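Local coordinates for protein probable adenylyl-sulfate kinase (Synechocystis sp., PDB 5CB8) that catalyses the ATP-dependent phosphorylation of adenosine 5'-phosphosulfate to 3'-phosphoadenylyl sulfate, the activated form of sulfate, at residues G25-T31 with D121-V127; Y54-D60 with G97-S103; P167-C171 with K184-K188. One frame throughout, in Å; residues are numbered along the deposited sequence.

All three contacts belong to one five-stranded parallel sheet, whose strands run in the order 56-60, 99-103, 26-31, 122-127, 169-171. Interaction 1 pairs two inner strands. Interaction 2, whose centre is about 10 Å from that of interaction 1, joins one edge strand to its neighbour, and interaction 3, about 9 Å from interaction 1 on the other flank, packs helix 178-191 against the opposite edge strand. Along the chain, interaction 2 is nested within the loop closed by interaction 1, and interaction 3 follows both. Strand 26-31 runs directly into the probable ATP-binding loop, so the sheet ties that loop to the rest of the kinase fold.

Interaction 1 of 3, residues G25-T31 with D121-V127; sequences GVTIWLT and DFLEVFV
Strands 26-31 and 122-127 run parallel, 4.7 Å apart at their closest and at 22° to each other, joined by a ladder in which Thr27, Trp29 and Thr31 each use both N and O; Trp29, for example, donates to Leu123 O (N to O 2.8 Å) and accepts from Val125 N (O to N 2.8 Å). On the face carrying Thr27 and Trp29, Phe122 leans toward the partner strand. With CG anti to its backbone nitrogen (chi1 -179°), its ring extends along the sheet and brings CZ to 3.4 Å from Trp29 CB. The Phe122 ring and the five-membered ring of Trp29 are tilted 29° to each other and too far offset to stack; Phe122 CZ and CE2 pack against Trp29 CB, CG and CE3. Thr27 CG2 touches Phe122 CD2 at 4.0 Å. The reverse face is purely aliphatic: Leu30 CD1 lies alongside Val125 CB at 3.8 Å, and Ile28 CG2 meets Val125 CG2 at 3.9 Å. Ile28 and Val125 are beta-branched, as suits a strand, and Leu30 adds buried bulk. Polar ends on the aromatic face find partners beyond the pair: Trp29 NE1 bonds Ser106, the likely phosphoserine site, and Glu124 forms a salt bridge with Arg112. Helices 76-94 and 109-119 cover this face, helix 38-50 packs on Leu30 and Val127, and strand 99-103 bonds to the other side of strand 26-31.

Interaction 2 of 3, residues Y54-D60 with G97-S103; sequences YRLEVLD and GVIVLVS
Beside the probable ATP-binding loop, Asp60 and Ser103 end two neighbouring parallel strands, and a water bridges them, 2.7 Å from Asp60 OD1 and 2.9 Å from Ser103 OG. Asp60 is also the N-cap of helix 61-64, its OD1 accepting from Asp62 N, while Ser103 packs on Lys38 of that loop. Behind them the backbones pair regularly: Leu59 N donates to Leu101 O at 2.7 Å, and Leu101 N to Glu57 O at 2.9 Å. The pair forms a beta-alpha-beta crossover, in which the chain leaves strand 56-60, passes through helix 76-94 and returns as strand 99-103. That helix covers the face of Leu59, Val100 and Val102, where Leu59 CD1 meets Val100 CG1 at 4.0 Å; on the other face Val58 CG2 reaches Leu101 CD2 at 4.2 Å. At the opposite end Gly97, whose positive phi (93°) suits glycine, closes the helix in a Schellman motif. The bent Arg55 chain lays one guanidinium face over Gly97 O, 3.7 Å from NH2, and NH1 bonds to Asn96 O. Glu57 turns its carboxylate to Arg95 and Asn96 of the second subunit, whose Leu92 packs on Leu59.

Interaction 3 of 3, residues P167-C171 with K184-K188; sequences PDVEC and KIWQK
The flat groups through which Glu170 and Asp168 meet the helix are two backbone carbonyls, each approached at its oxygen; no aromatic ring takes part. At Glu170 O the ammonium of Lys184 comes in nearly along the C=O axis, with NZ at 2.9 Å, and CE follows at 3.4 Å. A bend at chi3 (-71°) in an otherwise extended chain turns that end toward the strand. The same NZ forms a salt bridge with Glu176, so the lysine is gripped by both a carbonyl and a carboxylate. Asp168 O is served differently: the Lys188 ammonium stays too far for a direct bond, and two waters each donate to that oxygen and accept from NZ, while Lys188 CE packs against the oxygen at 3.3 Å. Between the two lysines, Val169 points toward the helix and fits its branches to it. CG2 lies 3.6 Å from Lys188 CB, the lysine running antiparallel past the valine, and CG1 lies 3.9 Å from Ile185 CG1, with the isoleucine nearly perpendicular to it. Valine suits this place because its two methyls reach two successive turns of the helix, and the aliphatic lysine stems let charged residues flank an apolar centre. Ile185 also packs on Ile41 and Leu45 of helix 38-50, and on Val125. Strand 169-171 is the outermost strand on its side, bonded to strand 122-127, and runs antiparallel to the helix at 171°. Strand and helix together close one side of a parallel sheet flanked by helices, the alpha/beta architecture of P-loop kinases.

Interaction 1 of 3, residues G25-T31 with D121-V127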
loop_
_atom_site.group_PDB
_atom_site.type_symbol
_atom_site.label_atom_id
_atom_site.label_comp_id
_atom_site.label_asym_id
_atom_site.label_seq_id
_atom_site.Cartn_x
_atom_site.Cartn_y
_atom_site.Cartn_z
ATOM N N GLY B 25 -8.529 14.256 3.759
ATOM C CA GLY B 25 -7.330 13.478 3.494
ATOM C C GLY B 25 -6.187 14.326 2.962
ATOM O O GLY B 25 -6.404 15.252 2.175
ATOM N N VAL B 26 -4.970 14.000 3.388
ATOM C CA VAL B 26 -3.786 14.727 2.960
ATOM C C VAL B 26 -2.530 13.909 3.250
ATOM O O VAL B 26 -2.435 13.232 4.280
ATOM C CB VAL B 26 -3.718 16.147 3.627
ATOM C CG1 VAL B 26 -3.694 16.041 5.142
ATOM C CG2 VAL B 26 -2.516 16.937 3.119
ATOM N N THR B 27 -1.582 13.934 2.320
ATOM C CA THR B 27 -0.273 13.337 2.560
ATOM C C THR B 27 0.701 14.429 2.982
ATOM O O THR B 27 0.925 15.392 2.245
ATOM C CB THR B 27 0.250 12.632 1.308
ATOM O OG1 THR B 27 -0.557 11.470 1.058
ATOM C CG2 THR B 27 1.709 12.206 1.488
ATOM N N ILE B 28 1.255 14.288 4.182
ATOM C CA ILE B 28 2.261 15.218 4.683
ATOM C C ILE B 28 3.615 14.546 4.481
ATOM O O ILE B 28 3.910 13.537 5.130
ATOM C CB ILE B 28 2.018 15.536 6.173
ATOM C CG1 ILE B 28 0.589 16.068 6.368
ATOM C CG2 ILE B 28 3.057 16.540 6.699
ATOM C CD1 ILE B 28 0.160 16.133 7.817
ATOM N N TRP B 29 4.427 15.096 3.574
ATOM C CA TRP B 29 5.604 14.392 3.062
ATOM C C TRP B 29 6.910 15.028 3.535
ATOM O O TRP B 29 7.307 16.090 3.043
ATOM C CB TRP B 29 5.580 14.365 1.523
ATOM C CG TRP B 29 6.619 13.460 0.919
ATOM C CD1 TRP B 29 7.962 13.704 0.810
ATOM C CD2 TRP B 29 6.401 12.161 0.345
ATOM N NE1 TRP B 29 8.590 12.637 0.205
ATOM C CE2 TRP B 29 7.652 11.680 -0.087
ATOM C CE3 TRP B 29 5.262 11.364 0.161
ATOM C CZ2 TRP B 29 7.803 10.428 -0.689
ATOM C CZ3 TRP B 29 5.412 10.124 -0.445
ATOM C CH2 TRP B 29 6.673 9.669 -0.867
ATOM N N LEU B 30 7.577 14.372 4.484
ATOM C CA LEU B 30 8.826 14.896 5.028
ATOM C C LEU B 30 10.026 14.335 4.256
ATOM O O LEU B 30 10.246 13.118 4.215
ATOM C CB LEU B 30 8.949 14.575 6.523
ATOM C CG LEU B 30 8.232 15.552 7.467
ATOM C CD1 LEU B 30 6.736 15.556 7.234
ATOM C CD2 LEU B 30 8.517 15.238 8.931
ATOM N N THR B 31 10.788 15.234 3.638
ATOM C CA THR B 31 11.971 14.865 2.883
ATOM C C THR B 31 13.192 15.548 3.508
ATOM O O THR B 31 13.071 16.624 4.083
ATOM C CB THR B 31 11.815 15.285 1.396
ATOM O OG1 THR B 31 13.001 14.962 0.666
ATOM C CG2 THR B 31 11.540 16.780 1.274
ATOM N N ASP B 121 -3.715 16.406 -2.803
ATOM C CA ASP B 121 -3.700 16.878 -1.423
ATOM C C ASP B 121 -2.426 16.406 -0.746
ATOM O O ASP B 121 -2.389 15.351 -0.097
ATOM C CB ASP B 121 -4.935 16.390 -0.683
ATOM C CG ASP B 121 -6.194 16.902 -1.306
ATOM O OD1 ASP B 121 -6.455 18.115 -1.171
ATOM O OD2 ASP B 121 -6.897 16.107 -1.956
ATOM N N PHE B 122 -1.388 17.216 -0.893
ATOM C CA PHE B 122 -0.030 16.800 -0.602
ATOM C C PHE B 122 0.715 18.023 -0.105
ATOM O O PHE B 122 0.647 19.093 -0.723
ATOM C CB PHE B 122 0.592 16.301 -1.909
ATOM C CG PHE B 122 2.010 15.814 -1.787
ATOM C CD1 PHE B 122 3.069 16.714 -1.774
ATOM C CD2 PHE B 122 2.285 14.455 -1.757
ATOM C CE1 PHE B 122 4.376 16.266 -1.690
ATOM C CE2 PHE B 122 3.589 13.997 -1.674
ATOM C CZ PHE B 122 4.637 14.908 -1.646
ATOM N N LEU B 123 1.409 17.873 1.018
ATOM C CA LEU B 123 2.206 18.955 1.585
ATOM C C LEU B 123 3.652 18.500 1.662
ATOM O O LEU B 123 3.963 17.538 2.373
ATOM C CB LEU B 123 1.728 19.290 3.000
ATOM C CG LEU B 123 0.422 20.050 3.165
ATOM C CD1 LEU B 123 0.264 20.524 4.612
ATOM C CD2 LEU B 123 0.420 21.220 2.198
ATOM N N GLU B 124 4.536 19.186 0.943
ATOM C CA GLU B 124 5.958 18.848 0.967
ATOM C C GLU B 124 6.632 19.592 2.118
ATOM O O GLU B 124 6.640 20.824 2.157
ATOM C CB GLU B 124 6.630 19.229 -0.360
ATOM C CG GLU B 124 8.113 18.843 -0.455
ATOM C CD GLU B 124 8.746 19.288 -1.768
ATOM O OE1 GLU B 124 8.472 20.421 -2.221
ATOM O OE2 GLU B 124 9.527 18.509 -2.352
ATOM N N VAL B 125 7.201 18.842 3.053
ATOM C CA VAL B 125 7.872 19.442 4.192
ATOM C C VAL B 125 9.372 19.177 4.052
ATOM O O VAL B 125 9.804 18.025 4.081
ATOM C CB VAL B 125 7.340 18.847 5.514
ATOM C CG1 VAL B 125 8.028 19.495 6.713
ATOM C CG2 VAL B 125 5.819 19.037 5.612
ATOM N N PHE B 126 10.155 20.238 3.863
ATOM C CA PHE B 126 11.611 20.117 3.756
ATOM C C PHE B 126 12.210 20.139 5.164
ATOM O O PHE B 126 12.274 21.189 5.802
ATOM C CB PHE B 126 12.168 21.287 2.929
ATOM C CG PHE B 126 13.662 21.238 2.694
ATOM C CD1 PHE B 126 14.395 20.081 2.937
ATOM C CD2 PHE B 126 14.326 22.364 2.222
ATOM C CE1 PHE B 126 15.765 20.047 2.720
ATOM C CE2 PHE B 126 15.696 22.337 1.995
ATOM C CZ PHE B 126 16.417 21.170 2.248
ATOM N N VAL B 127 12.616 18.973 5.653
ATOM C CA VAL B 127 13.336 18.891 6.912
ATOM C C VAL B 127 14.798 19.145 6.591
ATOM O O VAL B 127 15.514 18.246 6.117
ATOM C CB VAL B 127 13.137 17.524 7.576
ATOM C CG1 VAL B 127 13.806 17.509 8.946
ATOM C CG2 VAL B 127 11.643 17.238 7.721
HETATM O O HOH W 1 -8.515 14.613 0.387
#

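Interaction 2 of 3, residues Y54-D60 with G97-S103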
loop_
_atom_site.group_PDB
_atom_site.type_symbol
_atom_site.label_atom_id
_atom_site.label_comp_id
_atom_site.label_asym_id
_atom_site.label_seq_id
_atom_site.Cartn_x
_atom_site.Cartn_y
_atom_site.Cartn_z
ATOM N N TYR B 54 -7.662 12.911 15.318
ATOM C CA TYR B 54 -7.490 12.695 13.890
ATOM C C TYR B 54 -7.057 11.272 13.559
ATOM O O TYR B 54 -6.383 10.604 14.354
ATOM C CB TYR B 54 -6.542 13.736 13.279
ATOM C CG TYR B 54 -7.129 15.124 13.341
ATOM C CD1 TYR B 54 -8.155 15.502 12.482
ATOM C CD2 TYR B 54 -6.680 16.049 14.275
ATOM C CE1 TYR B 54 -8.712 16.763 12.550
ATOM C CE2 TYR B 54 -7.228 17.313 14.348
ATOM C CZ TYR B 54 -8.242 17.663 13.485
ATOM O OH TYR B 54 -8.788 18.926 13.558
ATOM N N ARG B 55 -7.475 10.842 12.369
ATOM C CA ARG B 55 -7.324 9.488 11.848
ATOM C C ARG B 55 -6.105 9.494 10.934
ATOM O O ARG B 55 -6.134 10.135 9.884
ATOM C CB ARG B 55 -8.565 9.195 11.000
ATOM C CG ARG B 55 -8.993 7.750 10.847
ATOM C CD ARG B 55 -9.667 7.529 9.474
ATOM N NE ARG B 55 -10.583 8.603 9.066
ATOM C CZ ARG B 55 -11.126 8.708 7.851
ATOM N NH1 ARG B 55 -10.851 7.805 6.916
ATOM N NH2 ARG B 55 -11.950 9.712 7.565
ATOM N N LEU B 56 -5.033 8.800 11.308
ATOM C CA LEU B 56 -3.813 8.879 10.505
ATOM C C LEU B 56 -3.086 7.551 10.303
ATOM O O LEU B 56 -3.360 6.562 10.989
ATOM C CB LEU B 56 -2.859 9.934 11.075
ATOM C CG LEU B 56 -2.159 9.685 12.407
ATOM C CD1 LEU B 56 -0.847 8.943 12.212
ATOM C CD2 LEU B 56 -1.905 10.996 13.113
ATOM N N GLU B 57 -2.168 7.553 9.340
ATOM C CA GLU B 57 -1.243 6.442 9.118
ATOM C C GLU B 57 0.143 7.023 8.919
ATOM O O GLU B 57 0.293 8.076 8.301
ATOM C CB GLU B 57 -1.640 5.623 7.882
ATOM C CG GLU B 57 -2.961 4.842 8.025
ATOM C CD GLU B 57 -2.906 3.783 9.118
ATOM O OE1 GLU B 57 -1.790 3.360 9.505
ATOM O OE2 GLU B 57 -3.987 3.367 9.595
ATOM N N VAL B 58 1.158 6.350 9.446
ATOM C CA VAL B 58 2.536 6.799 9.249
ATOM C C VAL B 58 3.242 5.828 8.325
ATOM O O VAL B 58 3.160 4.616 8.527
ATOM C CB VAL B 58 3.297 6.854 10.578
ATOM C CG1 VAL B 58 4.758 7.246 10.349
ATOM C CG2 VAL B 58 2.628 7.839 11.512
ATOM N N LEU B 59 3.904 6.354 7.296
ATOM C CA LEU B 59 4.738 5.531 6.429
ATOM C C LEU B 59 6.165 6.061 6.525
ATOM O O LEU B 59 6.527 7.033 5.862
ATOM C CB LEU B 59 4.217 5.545 4.981
ATOM C CG LEU B 59 2.805 4.965 4.759
ATOM C CD1 LEU B 59 2.331 5.200 3.321
ATOM C CD2 LEU B 59 2.760 3.470 5.089
ATOM N N ASP B 60 6.953 5.430 7.393
ATOM C CA ASP B 60 8.337 5.808 7.649
ATOM C C ASP B 60 9.230 4.921 6.794
ATOM O O ASP B 60 9.169 3.688 6.898
ATOM C CB ASP B 60 8.620 5.582 9.142
ATOM C CG ASP B 60 10.030 6.003 9.570
ATOM O OD1 ASP B 60 10.936 6.156 8.724
ATOM O OD2 ASP B 60 10.231 6.156 10.793
ATOM N N GLY B 97 -9.781 9.948 2.824
ATOM C CA GLY B 97 -9.949 10.791 4.000
ATOM C C GLY B 97 -8.881 10.687 5.074
ATOM O O GLY B 97 -8.948 11.396 6.083
ATOM N N VAL B 98 -7.891 9.822 4.867
ATOM C CA VAL B 98 -6.853 9.604 5.874
ATOM C C VAL B 98 -5.727 10.644 5.784
ATOM O O VAL B 98 -5.339 11.065 4.688
ATOM C CB VAL B 98 -6.254 8.187 5.750
ATOM C CG1 VAL B 98 -5.307 7.898 6.899
ATOM C CG2 VAL B 98 -7.358 7.141 5.729
ATOM N N ILE B 99 -5.215 11.067 6.938
ATOM C CA ILE B 99 -4.031 11.913 6.987
ATOM C C ILE B 99 -2.819 10.985 6.991
ATOM O O ILE B 99 -2.677 10.148 7.880
ATOM C CB ILE B 99 -4.018 12.791 8.256
ATOM C CG1 ILE B 99 -5.109 13.865 8.177
ATOM C CG2 ILE B 99 -2.657 13.445 8.445
ATOM C CD1 ILE B 99 -5.297 14.658 9.475
ATOM N N VAL B 100 -1.957 11.113 5.985
ATOM C CA VAL B 100 -0.811 10.218 5.856
ATOM C C VAL B 100 0.477 10.974 6.141
ATOM O O VAL B 100 0.754 11.997 5.507
ATOM C CB VAL B 100 -0.737 9.622 4.435
ATOM C CG1 VAL B 100 0.405 8.596 4.341
ATOM C CG2 VAL B 100 -2.065 8.975 4.075
ATOM N N LEU B 101 1.257 10.486 7.104
ATOM C CA LEU B 101 2.557 11.090 7.407
ATOM C C LEU B 101 3.646 10.238 6.783
ATOM O O LEU B 101 3.848 9.098 7.195
ATOM C CB LEU B 101 2.794 11.150 8.924
ATOM C CG LEU B 101 2.225 12.302 9.753
ATOM C CD1 LEU B 101 0.836 12.680 9.328
ATOM C CD2 LEU B 101 2.246 11.969 11.239
ATOM N N VAL B 102 4.350 10.782 5.796
ATOM C CA VAL B 102 5.457 10.053 5.170
ATOM C C VAL B 102 6.779 10.643 5.626
ATOM O O VAL B 102 6.943 11.867 5.662
ATOM C CB VAL B 102 5.382 10.117 3.640
ATOM C CG1 VAL B 102 6.621 9.447 3.005
ATOM C CG2 VAL B 102 4.101 9.441 3.146
ATOM N N SER B 103 7.714 9.775 5.998
ATOM C CA SER B 103 9.061 10.209 6.333
ATOM C C SER B 103 10.022 9.375 5.501
ATOM O O SER B 103 10.183 8.178 5.746
ATOM C CB SER B 103 9.350 9.992 7.817
ATOM O OG SER B 103 10.673 10.396 8.139
HETATM O O HOH W 2 12.509 8.190 8.050
#

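Interaction 3 of 3, residues P167-C171 with K184-K188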
loop_
_atom_site.group_PDB
_atom_site.type_symbol
_atom_site.label_atom_id
_atom_site.label_comp_id
_atom_site.label_asym_id
_atom_site.label_seq_id
_atom_site.Cartn_x
_atom_site.Cartn_y
_atom_site.Cartn_z
ATOM N N PRO B 167 9.039 24.077 -1.064
ATOM C CA PRO B 167 8.261 23.216 -0.171
ATOM C C PRO B 167 7.139 24.016 0.459
ATOM O O PRO B 167 7.211 25.250 0.493
ATOM C CB PRO B 167 9.278 22.832 0.907
ATOM C CG PRO B 167 10.184 24.031 0.981
ATOM C CD PRO B 167 10.303 24.520 -0.443
ATOM N N ASP B 168 6.116 23.335 0.953
ATOM C CA ASP B 168 5.010 24.032 1.598
ATOM C C ASP B 168 5.378 24.476 3.009
ATOM O O ASP B 168 4.880 25.484 3.507
ATOM C CB ASP B 168 3.787 23.121 1.621
ATOM C CG ASP B 168 3.342 22.736 0.229
ATOM O OD1 ASP B 168 2.766 23.598 -0.459
ATOM O OD2 ASP B 168 3.595 21.588 -0.181
ATOM N N VAL B 169 6.250 23.703 3.649
ATOM C CA VAL B 169 6.778 24.042 4.969
ATOM C C VAL B 169 8.250 23.666 4.973
ATOM O O VAL B 169 8.631 22.641 4.395
ATOM C CB VAL B 169 6.044 23.259 6.097
ATOM C CG1 VAL B 169 6.639 23.577 7.475
ATOM C CG2 VAL B 169 4.551 23.573 6.091
ATOM N N GLU B 170 9.087 24.491 5.597
ATOM C CA GLU B 170 10.492 24.128 5.776
ATOM C C GLU B 170 10.831 24.165 7.259
ATOM O O GLU B 170 10.471 25.112 7.955
ATOM C CB GLU B 170 11.417 25.071 4.999
ATOM C CG GLU B 170 12.912 24.725 5.117
ATOM C CD GLU B 170 13.756 25.477 4.097
ATOM O OE1 GLU B 170 14.985 25.580 4.289
ATOM O OE2 GLU B 170 13.183 25.957 3.093
ATOM N N CYS B 171 11.516 23.128 7.732
ATOM C CA CYS B 171 11.915 23.041 9.131
ATOM C C CYS B 171 13.434 22.985 9.189
ATOM O O CYS B 171 14.041 21.983 8.790
ATOM C CB CYS B 171 11.317 21.785 9.772
ATOM S SG CYS B 171 9.503 21.696 9.680
ATOM N N LYS B 184 4.703 24.697 12.767
ATOM C CA LYS B 184 4.578 25.228 11.410
ATOM C C LYS B 184 3.804 24.280 10.497
ATOM O O LYS B 184 3.033 24.724 9.644
ATOM C CB LYS B 184 5.958 25.550 10.804
ATOM C CG LYS B 184 6.634 26.777 11.428
ATOM C CD LYS B 184 7.856 27.258 10.630
ATOM C CE LYS B 184 9.041 26.307 10.743
ATOM N NZ LYS B 184 10.296 26.912 10.182
ATOM N N ILE B 185 4.014 22.977 10.669
ATOM C CA ILE B 185 3.287 21.994 9.869
ATOM C C ILE B 185 1.813 22.059 10.259
ATOM O O ILE B 185 0.942 22.148 9.397
ATOM C CB ILE B 185 3.852 20.570 10.063
ATOM C CG1 ILE B 185 5.301 20.516 9.570
ATOM C CG2 ILE B 185 3.016 19.547 9.315
ATOM C CD1 ILE B 185 6.070 19.242 9.982
ATOM N N TRP B 186 1.544 22.052 11.562
ATOM C CA TRP B 186 0.179 22.134 12.082
ATOM C C TRP B 186 -0.533 23.364 11.541
ATOM O O TRP B 186 -1.681 23.285 11.110
ATOM C CB TRP B 186 0.205 22.181 13.617
ATOM C CG TRP B 186 -1.158 22.088 14.273
ATOM C CD1 TRP B 186 -2.033 23.110 14.517
ATOM C CD2 TRP B 186 -1.783 20.900 14.782
ATOM N NE1 TRP B 186 -3.167 22.627 15.132
ATOM C CE2 TRP B 186 -3.034 21.272 15.305
ATOM C CE3 TRP B 186 -1.399 19.556 14.837
ATOM C CZ2 TRP B 186 -3.906 20.346 15.884
ATOM C CZ3 TRP B 186 -2.267 18.641 15.408
ATOM C CH2 TRP B 186 -3.501 19.039 15.924
ATOM N N GLN B 187 0.147 24.509 11.566
ATOM C CA GLN B 187 -0.478 25.756 11.145
ATOM C C GLN B 187 -0.787 25.732 9.652
ATOM O O GLN B 187 -1.800 26.278 9.208
ATOM C CB GLN B 187 0.407 26.962 11.492
ATOM C CG GLN B 187 -0.281 28.298 11.263
ATOM C CD GLN B 187 -1.537 28.447 12.100
ATOM O OE1 GLN B 187 -1.523 28.208 13.309
ATOM N NE2 GLN B 187 -2.634 28.834 11.457
ATOM N N LYS B 188 0.084 25.093 8.878
ATOM C CA LYS B 188 -0.139 24.970 7.441
ATOM C C LYS B 188 -1.372 24.104 7.180
ATOM O O LYS B 188 -2.192 24.408 6.300
ATOM C CB LYS B 188 1.096 24.376 6.757
ATOM C CG LYS B 188 0.966 24.241 5.240
ATOM C CD LYS B 188 0.733 25.600 4.568
ATOM C CE LYS B 188 1.964 26.487 4.659
ATOM N NZ LYS B 188 1.798 27.792 3.940
HETATM O O HOH W 3 4.792 28.317 4.759
HETATM O O HOH W 4 3.897 27.599 1.697
#